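Local coordinates for extracellular solute-binding protein, family 1 (Trichodesmium erythraeum IMS101, PDB 6G7P), which binds ferric iron outside the cytoplasmic membrane and probably hands it to an ABC-type importer, at residues V104-K109 with G192-Y197; N176-I181 with S196-R201. One frame throughout, in Å; residues are numbered along the deposited sequence.

Contacts 1 and 2 are neighbours, their centres about 7 Å apart, on the same side of the chain's centre and both reaching the ferric ion. Along the chain strand 96-108 comes first, then helix 177-185, strand 191-195 and helix 196-204. Contact 1 pairs the two strands antiparallel; contact 2 lays the two helices that precede and follow strand 191-195 against each other. Ser-196 and Tyr-197 belong to both. Asp-177 of contact 2 reaches the backbone N of Asn-195 in contact 1, and Met-106 packs on Ile-181 and Leu-199. Sheet and helices thus meet behind Tyr-197 and Tyr-198, two of the tyrosines that hold the metal.

Contact 1: V104-K109 with G192-Y197; sequences VIMYNK and GLANSY. With FE (Fe (III) ion), chain C.
The carbonyl O of Gly-192 takes the N-H of Met-106 at 2.8 Å and also lies 3.4 Å from CA of Ile-105 in a weaker CA-H...O contact. In return Gly-192 N donates to Met-106 O, so the two residues form an antiparallel hydrogen-bonded pair. Val-104 and Ala-194 form the next such pair, in which the N-H of Val-104 points almost straight (178°) at Ala-194 O. Between them Ile-105 and Leu-193 are a non-hydrogen-bonded pair whose side chains slant across each other, CG1 of Ile-105 meeting CD2 of Leu-193 at 3.7 Å. On the other face Met-106 lays CG over CB of Ala-194. Its chain is bent at chi2 (-68°), which carries CE onward to the carbonyl O of Asn-195, 3.5 Å away. Leu-193 continues into a core with Leu-145 and Phe-165 of helix 140-167. At the end of the strand, ND2 of Asn-195 donates to OH of Tyr-197 at 3.1 Å with that oxygen in its amide plane; the same OH binds iron at 2.0 Å, the metal lying in the ring plane at its edge. A sheet strand running straight into a helix that presents a metal-binding tyrosine is consistent with the iron site of ferric-binding periplasmic proteins.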
# COMPACT_ATOMS: atom_id res chain seq x y z
N VAL A 104 -8.57 3.45 -3.64
CA VAL A 104 -9.55 4.45 -4.05
C VAL A 104 -10.51 3.87 -5.03
O VAL A 104 -10.32 2.76 -5.57
CB VAL A 104 -8.85 5.66 -4.64
CG1 VAL A 104 -7.91 6.27 -3.64
CG2 VAL A 104 -8.11 5.31 -5.92
N ILE A 105 -11.55 4.63 -5.29
CA ILE A 105 -12.51 4.28 -6.36
C ILE A 105 -12.05 4.94 -7.67
O ILE A 105 -11.93 6.14 -7.74
CB ILE A 105 -13.93 4.75 -6.00
CG1 ILE A 105 -14.48 4.02 -4.78
CG2 ILE A 105 -14.86 4.49 -7.18
CD1 ILE A 105 -15.74 4.68 -4.23
N MET A 106 -11.74 4.10 -8.66
CA MET A 106 -11.45 4.51 -10.03
C MET A 106 -12.72 4.49 -10.80
O MET A 106 -13.46 3.51 -10.71
CB MET A 106 -10.42 3.58 -10.62
CG MET A 106 -9.07 3.45 -9.84
SD MET A 106 -8.18 4.99 -9.92
CE MET A 106 -6.70 4.45 -9.00
N TYR A 107 -13.10 5.58 -11.45
CA TYR A 107 -14.39 5.66 -12.11
C TYR A 107 -14.28 6.11 -13.56
O TYR A 107 -13.44 6.90 -13.88
CB TYR A 107 -15.35 6.59 -11.32
CG TYR A 107 -14.96 8.00 -11.21
CD1 TYR A 107 -14.14 8.48 -10.20
CD2 TYR A 107 -15.37 8.95 -12.20
CE1 TYR A 107 -13.76 9.80 -10.13
CE2 TYR A 107 -14.99 10.26 -12.11
CZ TYR A 107 -14.20 10.68 -11.06
OH TYR A 107 -13.75 12.00 -10.98
N ASN A 108 -15.16 5.57 -14.39
CA ASN A 108 -15.22 5.96 -15.82
C ASN A 108 -15.86 7.36 -15.86
O ASN A 108 -17.01 7.56 -15.41
CB ASN A 108 -15.98 4.95 -16.60
CG ASN A 108 -16.08 5.34 -18.05
OD1 ASN A 108 -16.81 6.25 -18.40
ND2 ASN A 108 -15.31 4.66 -18.90
N LYS A 109 -15.10 8.34 -16.39
CA LYS A 109 -15.56 9.73 -16.38
C LYS A 109 -16.81 9.97 -17.23
O LYS A 109 -17.61 10.84 -16.86
CB LYS A 109 -14.46 10.64 -16.89
CG LYS A 109 -13.23 10.73 -15.99
CD LYS A 109 -12.28 11.74 -16.62
CE LYS A 109 -10.89 11.83 -15.97
NZ LYS A 109 -9.98 12.71 -16.82
N GLY A 192 -14.08 0.75 -10.18
CA GLY A 192 -13.24 -0.30 -9.69
C GLY A 192 -12.47 0.21 -8.47
O GLY A 192 -12.48 1.41 -8.17
N LEU A 193 -11.84 -0.71 -7.74
CA LEU A 193 -10.93 -0.36 -6.66
C LEU A 193 -9.52 -0.62 -7.06
O LEU A 193 -9.20 -1.66 -7.65
CB LEU A 193 -11.21 -1.08 -5.35
CG LEU A 193 -12.56 -0.85 -4.68
CD1 LEU A 193 -12.72 -1.56 -3.33
CD2 LEU A 193 -12.90 0.63 -4.52
N ALA A 194 -8.62 0.31 -6.79
CA ALA A 194 -7.21 0.15 -7.11
C ALA A 194 -6.42 1.11 -6.25
O ALA A 194 -6.98 2.12 -5.74
CB ALA A 194 -6.91 0.34 -8.58
N ASN A 195 -5.11 0.97 -6.19
CA ASN A 195 -4.27 1.90 -5.49
C ASN A 195 -4.04 3.12 -6.37
O ASN A 195 -3.84 3.05 -7.58
CB ASN A 195 -2.94 1.27 -5.05
CG ASN A 195 -3.09 0.25 -3.93
OD1 ASN A 195 -4.12 0.25 -3.22
ND2 ASN A 195 -2.08 -0.58 -3.77
N SER A 196 -3.94 4.27 -5.68
CA SER A 196 -3.80 5.55 -6.28
C SER A 196 -2.63 5.64 -7.28
O SER A 196 -2.77 6.23 -8.38
CB SER A 196 -3.64 6.58 -5.16
OG SER A 196 -2.56 6.23 -4.26
N TYR A 197 -1.48 5.08 -6.91
CA TYR A 197 -0.28 5.21 -7.75
C TYR A 197 -0.38 4.53 -9.10
O TYR A 197 0.36 4.86 -10.00
CB TYR A 197 0.97 4.75 -6.98
CG TYR A 197 0.92 3.33 -6.52
CD1 TYR A 197 1.28 2.30 -7.33
CD2 TYR A 197 0.48 3.00 -5.23
CE1 TYR A 197 1.24 0.99 -6.85
CE2 TYR A 197 0.36 1.71 -4.79
CZ TYR A 197 0.74 0.69 -5.62
OH TYR A 197 0.62 -0.62 -5.22
FE FE C . 1.51 -2.22 -5.98
O HOH W 1 3.25 -1.50 -5.10
O HOH W 2 2.90 -3.72 -6.67
O HOH W 3 3.13 -1.66 -7.63

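Contact 2: N176-I181 with S196-R201; sequences NDTAQI and SYYLAR. With FE (Fe (III) ion), chain C.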
# COMPACT_ATOMS: atom_id res chain seq x y z
N ASN A 176 -4.55 -7.57 -12.49
CA ASN A 176 -4.02 -6.78 -11.37
C ASN A 176 -4.75 -5.42 -11.28
O ASN A 176 -5.79 -5.20 -11.90
CB ASN A 176 -2.51 -6.64 -11.50
CG ASN A 176 -2.08 -5.98 -12.80
OD1 ASN A 176 -2.86 -5.28 -13.47
ND2 ASN A 176 -0.80 -6.25 -13.18
N ASP A 177 -4.23 -4.51 -10.44
CA ASP A 177 -4.95 -3.24 -10.28
C ASP A 177 -4.99 -2.44 -11.59
O ASP A 177 -6.02 -1.81 -11.93
CB ASP A 177 -4.30 -2.35 -9.19
CG ASP A 177 -4.82 -2.60 -7.78
OD1 ASP A 177 -5.53 -3.59 -7.54
OD2 ASP A 177 -4.50 -1.74 -6.92
N THR A 178 -3.85 -2.45 -12.31
CA THR A 178 -3.82 -1.72 -13.57
C THR A 178 -4.88 -2.25 -14.56
O THR A 178 -5.56 -1.49 -15.28
CB THR A 178 -2.40 -1.80 -14.14
OG1 THR A 178 -1.53 -1.09 -13.27
CG2 THR A 178 -2.34 -1.18 -15.51
N ALA A 179 -5.05 -3.58 -14.56
CA ALA A 179 -6.09 -4.18 -15.37
C ALA A 179 -7.48 -3.68 -15.04
O ALA A 179 -8.31 -3.54 -15.91
CB ALA A 179 -6.02 -5.71 -15.23
N GLN A 180 -7.74 -3.41 -13.75
CA GLN A 180 -9.04 -2.92 -13.39
C GLN A 180 -9.24 -1.51 -13.94
O GLN A 180 -10.34 -1.16 -14.39
CB GLN A 180 -9.28 -2.92 -11.89
CG GLN A 180 -8.88 -4.19 -11.16
CD GLN A 180 -9.39 -5.45 -11.77
OE1 GLN A 180 -10.57 -5.57 -12.08
NE2 GLN A 180 -8.48 -6.43 -11.98
N ILE A 181 -8.21 -0.68 -13.87
CA ILE A 181 -8.29 0.65 -14.43
C ILE A 181 -8.57 0.59 -15.92
O ILE A 181 -9.41 1.33 -16.42
CB ILE A 181 -7.02 1.46 -14.13
CG1 ILE A 181 -6.83 1.65 -12.62
CG2 ILE A 181 -7.04 2.80 -14.88
CD1 ILE A 181 -5.49 2.21 -12.22
N SER A 196 -3.94 4.27 -5.68
CA SER A 196 -3.80 5.55 -6.28
C SER A 196 -2.63 5.64 -7.28
O SER A 196 -2.77 6.23 -8.38
CB SER A 196 -3.64 6.58 -5.16
OG SER A 196 -2.56 6.23 -4.26
N TYR A 197 -1.48 5.08 -6.91
CA TYR A 197 -0.28 5.21 -7.75
C TYR A 197 -0.38 4.53 -9.10
O TYR A 197 0.36 4.86 -10.00
CB TYR A 197 0.97 4.75 -6.98
CG TYR A 197 0.92 3.33 -6.52
CD1 TYR A 197 1.28 2.30 -7.33
CD2 TYR A 197 0.48 3.00 -5.23
CE1 TYR A 197 1.24 0.99 -6.85
CE2 TYR A 197 0.36 1.71 -4.79
CZ TYR A 197 0.74 0.69 -5.62
OH TYR A 197 0.62 -0.62 -5.22
N TYR A 198 -1.28 3.55 -9.26
CA TYR A 198 -1.41 2.90 -10.58
C TYR A 198 -2.04 3.85 -11.60
O TYR A 198 -1.73 3.74 -12.79
CB TYR A 198 -2.24 1.61 -10.46
CG TYR A 198 -1.52 0.49 -9.73
CD1 TYR A 198 -0.36 -0.06 -10.22
CD2 TYR A 198 -1.98 0.02 -8.51
CE1 TYR A 198 0.28 -1.05 -9.52
CE2 TYR A 198 -1.35 -0.97 -7.83
CZ TYR A 198 -0.22 -1.51 -8.36
OH TYR A 198 0.47 -2.46 -7.66
N LEU A 199 -2.95 4.74 -11.18
CA LEU A 199 -3.49 5.75 -12.13
C LEU A 199 -2.38 6.76 -12.48
O LEU A 199 -2.15 7.07 -13.66
CB LEU A 199 -4.73 6.42 -11.61
CG LEU A 199 -5.38 7.40 -12.58
CD1 LEU A 199 -5.83 6.74 -13.87
CD2 LEU A 199 -6.54 8.11 -11.90
N ALA A 200 -1.63 7.20 -11.49
CA ALA A 200 -0.51 8.10 -11.73
C ALA A 200 0.52 7.50 -12.66
O ALA A 200 1.06 8.17 -13.54
CB ALA A 200 0.12 8.41 -10.39
N ARG A 201 0.78 6.21 -12.49
CA ARG A 201 1.73 5.52 -13.35
C ARG A 201 1.30 5.61 -14.82
O ARG A 201 2.14 5.93 -15.72
CB ARG A 201 1.87 4.05 -12.91
CG ARG A 201 2.97 3.33 -13.55
CD ARG A 201 3.07 1.88 -13.11
NE ARG A 201 3.37 1.71 -11.70
CZ ARG A 201 3.40 0.52 -11.09
NH1 ARG A 201 3.13 -0.61 -11.76
NH2 ARG A 201 3.75 0.43 -9.83
FE FE C . 1.51 -2.22 -5.98
O HOH W 4 -0.45 1.37 -13.74
O HOH W 3 3.13 -1.66 -7.63
O HOH W 1 3.25 -1.50 -5.10
O HOH W 2 2.90 -3.72 -6.67
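Asp-177 and Thr-178 both meet the ring of Tyr-198, their side chains crossing it at about a right angle. CB of Asp-177 is 3.4 Å from CD2 of Tyr-198, and OD2 lies near CE2 of that ring with the carboxylate turned 79° against it. On the other side of CG, OG1 of Thr-178 approaches CD1 of Tyr-198 obliquely. This hydroxyl sits beside its own backbone N (chi1 -66°), where it also reaches water 4, which donates to the carbonyl O of Tyr-198 and so bridges the helices. Further along, CD1 of Ile-181 touches CB of Tyr-198 at 3.7 Å, and its CG2 faces CD1 of Leu-199. The Tyr-198 ring is also flanked from its own helix: CE1 of Tyr-197 stands 3.2 Å above one face, toward the rim, while CD1 of Tyr-198 lies over a face of the Arg-201 guanidinium. Asn-176 caps helix 177-185, its OD1 accepting from Ala-179 N at 3.0 Å. OD2 of Asp-177 is committed elsewhere, to a salt bridge with Arg-103 and a hydrogen bond from Asn-195 N. An alanine in place of this aspartate keeps CB beside the ring but is likely to leave Arg-103 without this anionic partner and Asn-195 N without its acceptor. OH of Tyr-198 binds iron at 2.0 Å beside OH of Tyr-197, and Tyr-141 and three waters complete the six ligands. NH2 of Arg-201 donates to one of these, water 3, at 3.1 Å and is also hydrogen-bonded to OD1 of Asn-268, so the arginine serves as a second-shell group. Three tyrosine oxygens on one ferric ion would probably bind as phenolates and about balance its charge, while Arg-201 probably helps to fix a bound water.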